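Local coordinates for protein glycerol Dehydrogenase (Unidentified, PDB 5XN8) that catalyses the NAD-dependent oxidation of glycerol to dihydroxyacetone and probably also acts on related diols such as 1,2-propanediol, at residues S58-R63 with K81-R86; E62-N65 with V71-R74; K95-A100 with V113-A118; F299-G304 with Q360-R365; D320-V325 with A350-A355. All blocks are in the same frame, centred on the assembly; numbering follows the deposited sequence.

In the fold
Following the chain from its N terminus, the first three contacts fall in the parallel-sheet domain. Contacts 1 and 2 both start on strand 58-63 and share E62 and R63; contact 2 closes the short turn into helix 70-83, and contact 1, from the same strand, closes the longer loop over that helix's far end. Contact 3 follows in series, bringing helix 94-107 back against strand 111-115, and touches contact 2 where F64 packs on T96 and T99. On the opposite side of the chain's centre, contact 4 ties helix 290-303 to the C-terminal helix 345-363. Contact 5, nested inside that loop, joins helix 318-329 to the same C-terminal helix.

Contact 1 of 5, residues S58-R63 with K81-R86; sequences SLHAER and KQHGCR
The imidazoles of H60 and H83 lie face to face, their centroids 3.8 Å apart and their planes only 10° from parallel. NE2 of H83 sits over the centre of one H60 face, and CG of H60 over the centre of one H83 face, so each ring covers the other with a modest offset. The nearest atoms are the two ring carbons, H60 CD2 and H83 CD2, at 3.5 Å. CB of H60 extends the overlap as a CH-pi contact, 4.1 Å from the H83 centroid and close to the ring normal.

At the rim of the H60 ring, NE2 donates to E62 OE1 at 2.9 Å, a bent bond with an N-H...O angle of 139°. It meets the anti side of the carboxylate, tilted out of its plane. This bond within the strand restrains rotation of the imidazole and so steadies the face offered to H83. The carboxylate might also favour a protonated H60, although the charge of neither histidine is seen. H60 has CG anti to its own backbone N (chi1 166°), which carries the ring along the strand toward E62. H60 CB also meets C85 SG at 4.3 Å, the loop's own touch on the strand.

H83 is the last helical residue; G84, with positive phi, turns the chain back toward the sheet, and C85 packs on F33 of strand 31-36. The stack thus spans strand 58-63, an outermost strand within the chain, and the C-terminal end of helix 70-83, the kind of strand-helix packing that builds an alpha/beta layered, Rossmann-like domain.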
# COMPACT_ATOMS: atom_id res chain seq x y z
N SER A 58 34.03 -12.78 49.36
CA SER A 58 34.09 -12.09 50.66
C SER A 58 33.47 -10.70 50.52
O SER A 58 33.67 -10.03 49.52
CB SER A 58 35.55 -11.98 51.12
OG SER A 58 35.65 -11.25 52.33
N LEU A 59 32.71 -10.27 51.54
CA LEU A 59 31.97 -9.01 51.48
C LEU A 59 32.03 -8.22 52.78
O LEU A 59 32.09 -8.79 53.86
CB LEU A 59 30.49 -9.26 51.19
CG LEU A 59 30.12 -9.98 49.90
CD1 LEU A 59 28.89 -10.87 50.06
CD2 LEU A 59 29.96 -8.99 48.75
N HIS A 60 32.02 -6.90 52.64
CA HIS A 60 31.69 -6.00 53.73
C HIS A 60 30.64 -5.00 53.24
O HIS A 60 30.88 -4.24 52.30
CB HIS A 60 32.94 -5.32 54.28
CG HIS A 60 32.64 -4.16 55.17
ND1 HIS A 60 32.02 -4.30 56.39
CD2 HIS A 60 32.84 -2.83 55.00
CE1 HIS A 60 31.84 -3.11 56.94
NE2 HIS A 60 32.33 -2.20 56.11
N ALA A 61 29.47 -5.03 53.89
CA ALA A 61 28.38 -4.10 53.60
C ALA A 61 28.54 -2.86 54.45
O ALA A 61 28.91 -2.95 55.63
CB ALA A 61 27.04 -4.76 53.91
N GLU A 62 28.28 -1.69 53.86
CA GLU A 62 28.37 -0.42 54.59
C GLU A 62 27.23 0.52 54.21
O GLU A 62 26.74 0.50 53.08
CB GLU A 62 29.74 0.23 54.33
CG GLU A 62 30.11 1.39 55.25
CD GLU A 62 30.22 0.99 56.71
OE1 GLU A 62 31.14 0.22 57.07
OE2 GLU A 62 29.40 1.48 57.51
N ARG A 63 26.82 1.35 55.16
CA ARG A 63 25.67 2.24 55.02
C ARG A 63 26.04 3.48 54.20
O ARG A 63 27.11 4.05 54.38
CB ARG A 63 25.16 2.66 56.41
CG ARG A 63 23.86 3.42 56.39
CD ARG A 63 23.39 3.80 57.80
NE ARG A 63 23.02 5.20 57.89
CZ ARG A 63 23.89 6.21 58.01
NH1 ARG A 63 25.20 6.00 58.07
NH2 ARG A 63 23.42 7.46 58.09
N LYS A 81 39.33 0.92 52.06
CA LYS A 81 40.77 0.68 52.27
C LYS A 81 41.07 -0.16 53.51
O LYS A 81 41.93 -1.04 53.48
CB LYS A 81 41.54 2.02 52.41
CG LYS A 81 41.63 2.86 51.15
CD LYS A 81 42.37 2.23 49.99
CE LYS A 81 43.87 2.09 50.21
NZ LYS A 81 44.55 1.75 48.93
N GLN A 82 40.36 0.11 54.59
CA GLN A 82 40.52 -0.59 55.87
C GLN A 82 40.20 -2.08 55.75
O GLN A 82 40.87 -2.90 56.37
CB GLN A 82 39.63 0.06 56.98
CG GLN A 82 40.24 0.85 58.17
CD GLN A 82 39.97 2.34 58.15
OE1 GLN A 82 40.09 2.94 57.11
NE2 GLN A 82 39.62 2.94 59.30
N HIS A 83 39.18 -2.42 54.95
CA HIS A 83 38.79 -3.82 54.70
C HIS A 83 39.53 -4.49 53.53
O HIS A 83 39.53 -5.72 53.43
CB HIS A 83 37.27 -3.92 54.51
CG HIS A 83 36.52 -3.96 55.80
ND1 HIS A 83 36.25 -5.14 56.45
CD2 HIS A 83 35.95 -2.98 56.56
CE1 HIS A 83 35.59 -4.90 57.56
NE2 HIS A 83 35.40 -3.60 57.65
N GLY A 84 40.11 -3.70 52.63
CA GLY A 84 40.91 -4.23 51.51
C GLY A 84 40.09 -4.92 50.43
O GLY A 84 40.56 -5.88 49.81
N CYS A 85 38.87 -4.43 50.20
CA CYS A 85 37.93 -5.04 49.26
C CYS A 85 38.34 -4.73 47.82
O CYS A 85 38.76 -3.61 47.52
CB CYS A 85 36.50 -4.56 49.53
SG CYS A 85 35.75 -5.20 51.06
N ARG A 86 38.20 -5.73 46.95
CA ARG A 86 38.74 -5.68 45.59
C ARG A 86 37.74 -5.21 44.52
O ARG A 86 38.12 -5.00 43.37
CB ARG A 86 39.33 -7.04 45.21
CG ARG A 86 40.67 -7.35 45.87
CD ARG A 86 41.83 -6.66 45.17
NE ARG A 86 42.11 -5.31 45.67
CZ ARG A 86 42.62 -4.29 44.95
NH1 ARG A 86 42.93 -4.43 43.66
NH2 ARG A 86 42.81 -3.12 45.55

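Contact 2 of 5, residues E62-N65 with V71-R74; sequences ERFN and VEIR
The carboxylate of E72 receives two hydrogen bonds from N65, one on each oxygen. N65 ND2 gives the shorter, 2.7 Å to E72 OE1, with an N-H...O angle of 156°; it arrives on the syn side, a little out of the carboxylate plane. The backbone N of N65 reaches E72 OE2 at 3.2 Å and is nearly straight, but approaches from well above that plane. Amide and carboxylate are turned 68° against each other, a twist that lets side chain and main chain of one residue serve both oxygens.

The aliphatic part of E72 is used too: its CG lies 3.8 Å from F64 CE1. The first torsion of E72, with CG anti to its backbone N (chi1 -174°), brings CG to the phenyl, and the bend at chi2 then turns the carboxylate toward N65.

In the next shell, R75 forms a salt bridge with E72 OE2 and also donates to the R63 carbonyl, linking helix and strand end a second time. Its positive charge would favour an ionised E72. R63 in turn is paired with D38.

The contact spans the turn between strand 58-63 and the first residues of helix 70-83. F64 reaches past it to T96 and T99 of helix 94-107, and its side chain comes within about 4 Å of that of K95, a likely NAD-binding residue, while its backbone pairs with A36 at the end of strand 31-36.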
# COMPACT_ATOMS: atom_id res chain seq x y z
N GLU A 62 28.28 -1.69 53.86
CA GLU A 62 28.37 -0.42 54.59
C GLU A 62 27.23 0.52 54.21
O GLU A 62 26.74 0.50 53.08
CB GLU A 62 29.74 0.23 54.33
CG GLU A 62 30.11 1.39 55.25
CD GLU A 62 30.22 0.99 56.71
OE1 GLU A 62 31.14 0.22 57.07
OE2 GLU A 62 29.40 1.48 57.51
N ARG A 63 26.82 1.35 55.16
CA ARG A 63 25.67 2.24 55.02
C ARG A 63 26.04 3.48 54.20
O ARG A 63 27.11 4.05 54.38
CB ARG A 63 25.16 2.66 56.41
CG ARG A 63 23.86 3.42 56.39
CD ARG A 63 23.39 3.80 57.80
NE ARG A 63 23.02 5.20 57.89
CZ ARG A 63 23.89 6.21 58.01
NH1 ARG A 63 25.20 6.00 58.07
NH2 ARG A 63 23.42 7.46 58.09
N PHE A 64 25.12 3.89 53.33
CA PHE A 64 25.27 5.08 52.48
C PHE A 64 24.35 6.18 53.04
O PHE A 64 23.18 5.93 53.33
CB PHE A 64 24.92 4.71 51.03
CG PHE A 64 24.75 5.89 50.11
CD1 PHE A 64 25.80 6.76 49.87
CD2 PHE A 64 23.53 6.13 49.48
CE1 PHE A 64 25.65 7.84 49.02
CE2 PHE A 64 23.37 7.21 48.63
CZ PHE A 64 24.43 8.07 48.40
N ASN A 65 24.90 7.39 53.21
CA ASN A 65 24.17 8.50 53.88
C ASN A 65 23.10 9.19 53.04
O ASN A 65 22.35 10.01 53.57
CB ASN A 65 25.16 9.56 54.41
CG ASN A 65 25.93 9.09 55.62
OD1 ASN A 65 25.35 8.48 56.53
ND2 ASN A 65 27.22 9.38 55.67
N VAL A 71 32.61 14.43 49.93
CA VAL A 71 32.81 14.06 51.34
C VAL A 71 32.38 12.61 51.58
O VAL A 71 33.10 11.85 52.24
CB VAL A 71 32.03 15.00 52.31
CG1 VAL A 71 32.05 14.48 53.75
CG2 VAL A 71 32.60 16.42 52.24
N GLU A 72 31.21 12.24 51.06
CA GLU A 72 30.68 10.89 51.25
C GLU A 72 31.55 9.84 50.55
O GLU A 72 31.81 8.79 51.11
CB GLU A 72 29.22 10.82 50.74
CG GLU A 72 28.49 9.50 51.00
CD GLU A 72 28.30 9.17 52.48
OE1 GLU A 72 28.45 10.06 53.34
OE2 GLU A 72 27.98 8.00 52.78
N ILE A 73 32.00 10.15 49.33
CA ILE A 73 32.93 9.29 48.57
C ILE A 73 34.19 9.01 49.39
O ILE A 73 34.56 7.84 49.56
CB ILE A 73 33.30 9.91 47.19
CG1 ILE A 73 32.09 9.91 46.25
CG2 ILE A 73 34.46 9.18 46.52
CD1 ILE A 73 32.19 10.98 45.18
N ARG A 74 34.82 10.07 49.89
CA ARG A 74 36.06 9.96 50.66
C ARG A 74 35.87 9.21 51.99
O ARG A 74 36.79 8.52 52.43
CB ARG A 74 36.70 11.34 50.91
CG ARG A 74 37.43 11.99 49.73
CD ARG A 74 36.98 11.61 48.35
NE ARG A 74 37.83 12.25 47.33
CZ ARG A 74 37.44 12.68 46.14
NH1 ARG A 74 36.17 12.57 45.73
NH2 ARG A 74 38.33 13.26 45.33

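Contact 3 of 5, residues K95-A100 with V113-A118; sequences KTLDTA and VIPTIA
Apolar contacts carry this buried interface, with L97 as the one helix residue making all the close approaches. Its CG rests on V113 CB at 3.7 Å, while CD2 reaches P115 CG at 3.6 Å, crossing the proline side chain at about a right angle. The two methyls divide: CD2 lies on the proline ring and CD1 on the intervening main chain, 4.0 Å from I114 N. V113 has CG1 anti to its carbonyl carbon (chi1 -72°), which places that methyl against CB and CG of L97.

Helix segment 95-100 and strand segment 113-115 run antiparallel at 176°, with their axes 8.7 Å apart. This is the returning half of the beta-alpha-beta unit formed by strand 87-92, helix 94-107 and strand 111-115, in which the helix packs on the sheet and the chain comes back parallel to the first strand.

The polar contacts lie within the helix or lead away from it. K95 O accepts both T99 N and, at 2.8 Å, T99 OG1, which ties that hydroxyl to the helix backbone. K95 NZ pairs with E67, and D98 OD2 takes the backbone N of V129. K95 and T116 probably belong to the NAD site, as in a close relative.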
# COMPACT_ATOMS: atom_id res chain seq x y z
N LYS A 95 21.81 8.23 43.24
CA LYS A 95 22.88 8.78 44.07
C LYS A 95 23.79 7.68 44.66
O LYS A 95 24.99 7.85 44.74
CB LYS A 95 22.31 9.67 45.18
CG LYS A 95 21.66 10.95 44.67
CD LYS A 95 21.23 11.85 45.83
CE LYS A 95 20.18 12.89 45.47
NZ LYS A 95 20.70 14.18 44.94
N THR A 96 23.20 6.55 45.05
CA THR A 96 23.97 5.40 45.52
C THR A 96 24.86 4.80 44.42
O THR A 96 26.03 4.51 44.65
CB THR A 96 23.05 4.27 46.04
OG1 THR A 96 22.15 4.78 47.00
CG2 THR A 96 23.87 3.15 46.67
N LEU A 97 24.29 4.61 43.23
CA LEU A 97 25.01 4.00 42.12
C LEU A 97 26.16 4.88 41.65
O LEU A 97 27.26 4.38 41.39
CB LEU A 97 24.05 3.70 40.96
CG LEU A 97 23.29 2.36 40.93
CD1 LEU A 97 23.17 1.62 42.25
CD2 LEU A 97 21.93 2.53 40.29
N ASP A 98 25.90 6.18 41.55
CA ASP A 98 26.92 7.16 41.15
C ASP A 98 28.08 7.24 42.12
O ASP A 98 29.21 7.50 41.71
CB ASP A 98 26.29 8.55 40.96
CG ASP A 98 25.45 8.66 39.70
OD1 ASP A 98 25.15 7.61 39.06
OD2 ASP A 98 25.09 9.80 39.33
N THR A 99 27.81 7.06 43.42
CA THR A 99 28.87 7.02 44.43
C THR A 99 29.72 5.75 44.33
O THR A 99 30.93 5.79 44.59
CB THR A 99 28.30 7.13 45.86
OG1 THR A 99 27.44 8.27 45.93
CG2 THR A 99 29.40 7.27 46.89
N ALA A 100 29.09 4.64 43.97
CA ALA A 100 29.82 3.40 43.72
C ALA A 100 30.76 3.51 42.51
O ALA A 100 31.84 2.92 42.53
CB ALA A 100 28.84 2.24 43.55
N VAL A 113 26.65 -2.17 39.45
CA VAL A 113 25.51 -1.32 39.82
C VAL A 113 24.23 -2.14 39.75
O VAL A 113 24.01 -2.85 38.77
CB VAL A 113 25.41 -0.02 38.98
CG1 VAL A 113 26.51 0.95 39.36
CG2 VAL A 113 25.44 -0.29 37.48
N ILE A 114 23.42 -2.06 40.79
CA ILE A 114 22.19 -2.83 40.91
C ILE A 114 21.02 -1.87 41.18
O ILE A 114 20.62 -1.71 42.33
CB ILE A 114 22.29 -3.92 42.01
CG1 ILE A 114 23.60 -4.70 41.89
CG2 ILE A 114 21.09 -4.87 41.96
CD1 ILE A 114 23.71 -5.90 42.81
N PRO A 115 20.49 -1.23 40.12
CA PRO A 115 19.31 -0.38 40.30
C PRO A 115 18.09 -1.16 40.76
O PRO A 115 17.72 -2.16 40.14
CB PRO A 115 19.07 0.19 38.89
CG PRO A 115 20.36 0.04 38.17
CD PRO A 115 20.98 -1.19 38.73
N THR A 116 17.50 -0.72 41.87
CA THR A 116 16.25 -1.26 42.38
C THR A 116 15.01 -0.55 41.78
O THR A 116 13.87 -0.95 42.03
CB THR A 116 16.20 -1.15 43.91
OG1 THR A 116 16.37 0.22 44.29
CG2 THR A 116 17.32 -1.98 44.52
N ILE A 117 15.25 0.51 40.99
CA ILE A 117 14.20 1.26 40.30
C ILE A 117 14.67 1.55 38.87
O ILE A 117 15.86 1.71 38.64
CB ILE A 117 13.90 2.58 41.07
CG1 ILE A 117 13.21 2.28 42.41
CG2 ILE A 117 13.03 3.51 40.25
CD1 ILE A 117 13.24 3.42 43.41
N ALA A 118 13.74 1.61 37.91
CA ALA A 118 14.06 1.83 36.48
C ALA A 118 13.59 3.20 36.01
O ALA A 118 12.76 3.31 35.10
CB ALA A 118 13.43 0.73 35.63

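Contact 4 of 5, residues F299-G304 with Q360-R365; sequences FCEKVG and QQWLAR
The two helix ends come closest at E301 and L363, whose CA atoms are 7.6 Å apart, and both helices end just beyond, at G304 (phi 108°) and A364. E301 does the bridging from its side. With CG anti to the backbone N (chi1 174°) and the chain extended beyond it, the carboxylate is delivered between W362 and L363. OE1 comes within 2.7 Å of W362 NE1, the carboxylate and indole planes standing 62° apart. OE2 instead borders an apolar group, 3.6 Å from L363 CD2, as the glutamate and leucine side chains run alongside one another, pointing opposite ways.

R365, the C-terminal residue, folds back over the indole: its NE lies 3.4 Å above one face of the W362 ring, over the centre. Its NH2 stays 4.5 Å from E301 OE1, beyond salt-bridge range, yet its charge probably still favours the ionised carboxylate.

This is a surface contact between helix 290-303 and the end of helix 345-363. W362 packs further along helix 290-303 on E294 and L297, while L363 meets V307 and T308 in the following loop. F299 faces helices 162-185 and 197-223, and Q361 bonds to E215 of a second subunit.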
# COMPACT_ATOMS: atom_id res chain seq x y z
N PHE A 299 1.22 9.37 23.79
CA PHE A 299 2.00 8.51 24.68
C PHE A 299 2.08 9.10 26.08
O PHE A 299 1.75 8.41 27.06
CB PHE A 299 3.41 8.29 24.13
CG PHE A 299 4.32 7.52 25.05
CD1 PHE A 299 4.26 6.13 25.11
CD2 PHE A 299 5.23 8.19 25.87
CE1 PHE A 299 5.06 5.42 25.98
CE2 PHE A 299 6.05 7.48 26.73
CZ PHE A 299 5.96 6.09 26.79
N CYS A 300 2.52 10.36 26.17
CA CYS A 300 2.66 11.06 27.46
C CYS A 300 1.35 11.11 28.28
O CYS A 300 1.36 10.78 29.46
CB CYS A 300 3.20 12.49 27.25
SG CYS A 300 4.96 12.64 26.89
N GLU A 301 0.24 11.51 27.67
CA GLU A 301 -1.07 11.56 28.35
C GLU A 301 -1.48 10.20 28.91
O GLU A 301 -1.96 10.10 30.04
CB GLU A 301 -2.17 12.06 27.41
CG GLU A 301 -3.60 11.99 27.99
CD GLU A 301 -4.64 12.62 27.09
OE1 GLU A 301 -4.44 12.61 25.85
OE2 GLU A 301 -5.68 13.11 27.59
N LYS A 302 -1.27 9.18 28.09
CA LYS A 302 -1.70 7.81 28.36
C LYS A 302 -0.94 7.21 29.53
O LYS A 302 -1.55 6.57 30.38
CB LYS A 302 -1.48 7.00 27.08
CG LYS A 302 -1.93 5.56 27.02
CD LYS A 302 -1.96 5.10 25.55
CE LYS A 302 -0.57 4.96 24.91
NZ LYS A 302 -0.49 5.56 23.55
N VAL A 303 0.37 7.45 29.60
CA VAL A 303 1.19 6.91 30.69
C VAL A 303 1.21 7.79 31.96
O VAL A 303 1.42 7.27 33.06
CB VAL A 303 2.63 6.54 30.25
CG1 VAL A 303 2.63 5.55 29.08
CG2 VAL A 303 3.49 7.77 29.95
N GLY A 304 1.01 9.10 31.80
CA GLY A 304 1.00 10.04 32.93
C GLY A 304 2.20 10.96 33.03
O GLY A 304 2.72 11.20 34.12
N GLN A 360 -2.18 21.70 26.10
CA GLN A 360 -3.49 22.13 26.62
C GLN A 360 -4.62 21.66 25.69
O GLN A 360 -5.53 20.97 26.11
CB GLN A 360 -3.56 23.65 26.80
CG GLN A 360 -2.74 24.18 27.97
CD GLN A 360 -2.98 25.66 28.25
OE1 GLN A 360 -4.12 26.16 28.24
NE2 GLN A 360 -1.90 26.39 28.50
N GLN A 361 -4.51 22.03 24.41
CA GLN A 361 -5.49 21.63 23.40
C GLN A 361 -5.71 20.10 23.37
O GLN A 361 -6.85 19.62 23.30
CB GLN A 361 -5.06 22.12 22.03
CG GLN A 361 -6.14 22.12 20.97
CD GLN A 361 -5.55 22.23 19.58
OE1 GLN A 361 -5.29 21.21 18.92
NE2 GLN A 361 -5.27 23.46 19.14
N TRP A 362 -4.60 19.36 23.46
CA TRP A 362 -4.62 17.90 23.46
C TRP A 362 -5.37 17.30 24.65
O TRP A 362 -6.18 16.39 24.51
CB TRP A 362 -3.18 17.35 23.42
CG TRP A 362 -3.14 15.87 23.30
CD1 TRP A 362 -2.98 14.98 24.32
CD2 TRP A 362 -3.32 15.10 22.11
NE1 TRP A 362 -3.02 13.70 23.83
CE2 TRP A 362 -3.21 13.74 22.47
CE3 TRP A 362 -3.54 15.43 20.75
CZ2 TRP A 362 -3.33 12.70 21.55
CZ3 TRP A 362 -3.67 14.40 19.83
CH2 TRP A 362 -3.56 13.04 20.24
N LEU A 363 -5.09 17.81 25.84
CA LEU A 363 -5.78 17.37 27.04
C LEU A 363 -7.27 17.76 27.12
O LEU A 363 -8.04 17.14 27.87
CB LEU A 363 -5.05 17.90 28.28
CG LEU A 363 -3.65 17.34 28.52
CD1 LEU A 363 -3.00 18.11 29.66
CD2 LEU A 363 -3.67 15.84 28.79
N ALA A 364 -7.67 18.78 26.35
CA ALA A 364 -9.04 19.31 26.37
C ALA A 364 -9.92 18.87 25.19
O ALA A 364 -11.04 19.38 25.04
CB ALA A 364 -8.99 20.83 26.41
N ARG A 365 -9.46 17.92 24.38
CA ARG A 365 -10.09 17.61 23.09
C ARG A 365 -11.26 16.64 23.22
O ARG A 365 -11.28 15.75 24.08
CB ARG A 365 -9.05 17.08 22.10
CG ARG A 365 -8.62 15.63 22.34
CD ARG A 365 -7.29 15.34 21.67
NE ARG A 365 -6.75 14.03 22.03
CZ ARG A 365 -7.15 12.85 21.56
NH1 ARG A 365 -8.15 12.76 20.69
NH2 ARG A 365 -6.53 11.75 22.00

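Contact 5 of 5, residues D320-V325 with A350-A355; sequences DKIAAV and AAILTA
The carbonyl oxygen of A350 is gripped by two donors from one residue: T354 N and T354 OG1, each at 3.0 Å, reach it from opposite faces of the carbonyl plane. The hydroxyl comes in 33° out of that plane; its bond ties the threonine back onto the preceding helical turn and spends its OG1 within its own helix.

Across the interface everything is apolar. I322 makes most of the contact from segment 320-325, lying against both I352 and L353. Its CD1 meets I352 CG2 at 3.6 Å, and its own CG2 is almost as near that same methyl, at 3.7 Å, so I352 CG2 sits against both ends of the branched side chain. I352 has this methyl anti to the backbone N, with CG1 anti to the carbonyl carbon (chi1 -70°), and the two branches consequently serve different partners.

The arrangement is a helix-helix packing within the all-helical part of the dehydrogenase: the segments of helices 318-329 and 345-363 cross at 131°, with axes 10.1 Å apart, and meet nearest at I322 and I352.

On the flank of I322, L353 CD2 lies 4.0 Å from I322 CG1, the two side chains lying alongside, head to tail. One turn further along the first helix, V325 CG1 reaches I352 CD1 at 4.1 Å, using the branch that I322 leaves alone. F260 of helix 252-260 packs on both I322 and V325, and L309 touches I322 and I352. L353 and T354 also pack on A223 and A220 of a second subunit.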
# COMPACT_ATOMS: atom_id res chain seq x y z
N ASP A 320 7.90 35.65 32.08
CA ASP A 320 9.18 35.95 32.71
C ASP A 320 9.96 34.67 33.08
O ASP A 320 11.17 34.58 32.84
CB ASP A 320 8.98 36.84 33.94
CG ASP A 320 10.26 37.57 34.38
OD1 ASP A 320 11.31 37.44 33.70
OD2 ASP A 320 10.23 38.26 35.44
N LYS A 321 9.26 33.68 33.65
CA LYS A 321 9.90 32.43 34.08
C LYS A 321 10.41 31.58 32.92
O LYS A 321 11.48 30.97 33.02
CB LYS A 321 8.96 31.59 34.94
CG LYS A 321 8.73 32.17 36.32
CD LYS A 321 7.70 31.36 37.08
CE LYS A 321 7.30 32.02 38.38
NZ LYS A 321 6.10 31.35 38.95
N ILE A 322 9.64 31.51 31.83
CA ILE A 322 10.06 30.77 30.64
C ILE A 322 11.21 31.47 29.92
O ILE A 322 12.06 30.80 29.34
CB ILE A 322 8.86 30.47 29.69
CG1 ILE A 322 7.88 29.51 30.38
CG2 ILE A 322 9.32 29.88 28.36
CD1 ILE A 322 8.49 28.21 30.87
N ALA A 323 11.24 32.80 29.98
CA ALA A 323 12.38 33.56 29.46
C ALA A 323 13.65 33.21 30.21
O ALA A 323 14.69 32.98 29.60
CB ALA A 323 12.12 35.06 29.52
N ALA A 324 13.57 33.15 31.54
CA ALA A 324 14.71 32.75 32.38
C ALA A 324 15.14 31.29 32.14
O ALA A 324 16.34 31.01 32.10
CB ALA A 324 14.40 32.97 33.85
N VAL A 325 14.17 30.39 31.99
CA VAL A 325 14.42 28.98 31.63
C VAL A 325 15.08 28.87 30.26
O VAL A 325 15.95 28.03 30.05
CB VAL A 325 13.11 28.14 31.67
CG1 VAL A 325 13.27 26.78 31.00
CG2 VAL A 325 12.65 27.95 33.11
N ALA A 350 9.91 30.50 22.69
CA ALA A 350 8.87 30.23 21.69
C ALA A 350 8.39 28.79 21.67
O ALA A 350 7.18 28.52 21.69
CB ALA A 350 9.39 30.60 20.30
N ALA A 351 9.34 27.87 21.63
CA ALA A 351 9.03 26.45 21.57
C ALA A 351 8.30 25.97 22.82
O ALA A 351 7.30 25.26 22.72
CB ALA A 351 10.30 25.65 21.35
N ILE A 352 8.78 26.39 23.99
CA ILE A 352 8.17 26.00 25.27
C ILE A 352 6.71 26.48 25.37
O ILE A 352 5.84 25.70 25.77
CB ILE A 352 9.03 26.49 26.47
CG1 ILE A 352 10.33 25.68 26.54
CG2 ILE A 352 8.28 26.37 27.80
CD1 ILE A 352 11.44 26.37 27.33
N LEU A 353 6.44 27.73 24.98
CA LEU A 353 5.09 28.28 25.06
C LEU A 353 4.14 27.62 24.07
O LEU A 353 2.98 27.34 24.41
CB LEU A 353 5.09 29.81 24.85
CG LEU A 353 5.78 30.67 25.92
CD1 LEU A 353 5.44 32.15 25.77
CD2 LEU A 353 5.44 30.21 27.33
N THR A 354 4.62 27.36 22.86
CA THR A 354 3.81 26.70 21.85
C THR A 354 3.54 25.24 22.21
O THR A 354 2.41 24.76 22.06
CB THR A 354 4.47 26.78 20.47
OG1 THR A 354 4.68 28.15 20.12
CG2 THR A 354 3.59 26.11 19.40
N ALA A 355 4.56 24.56 22.72
CA ALA A 355 4.41 23.19 23.21
C ALA A 355 3.34 23.09 24.29
O ALA A 355 2.50 22.19 24.26
CB ALA A 355 5.73 22.66 23.73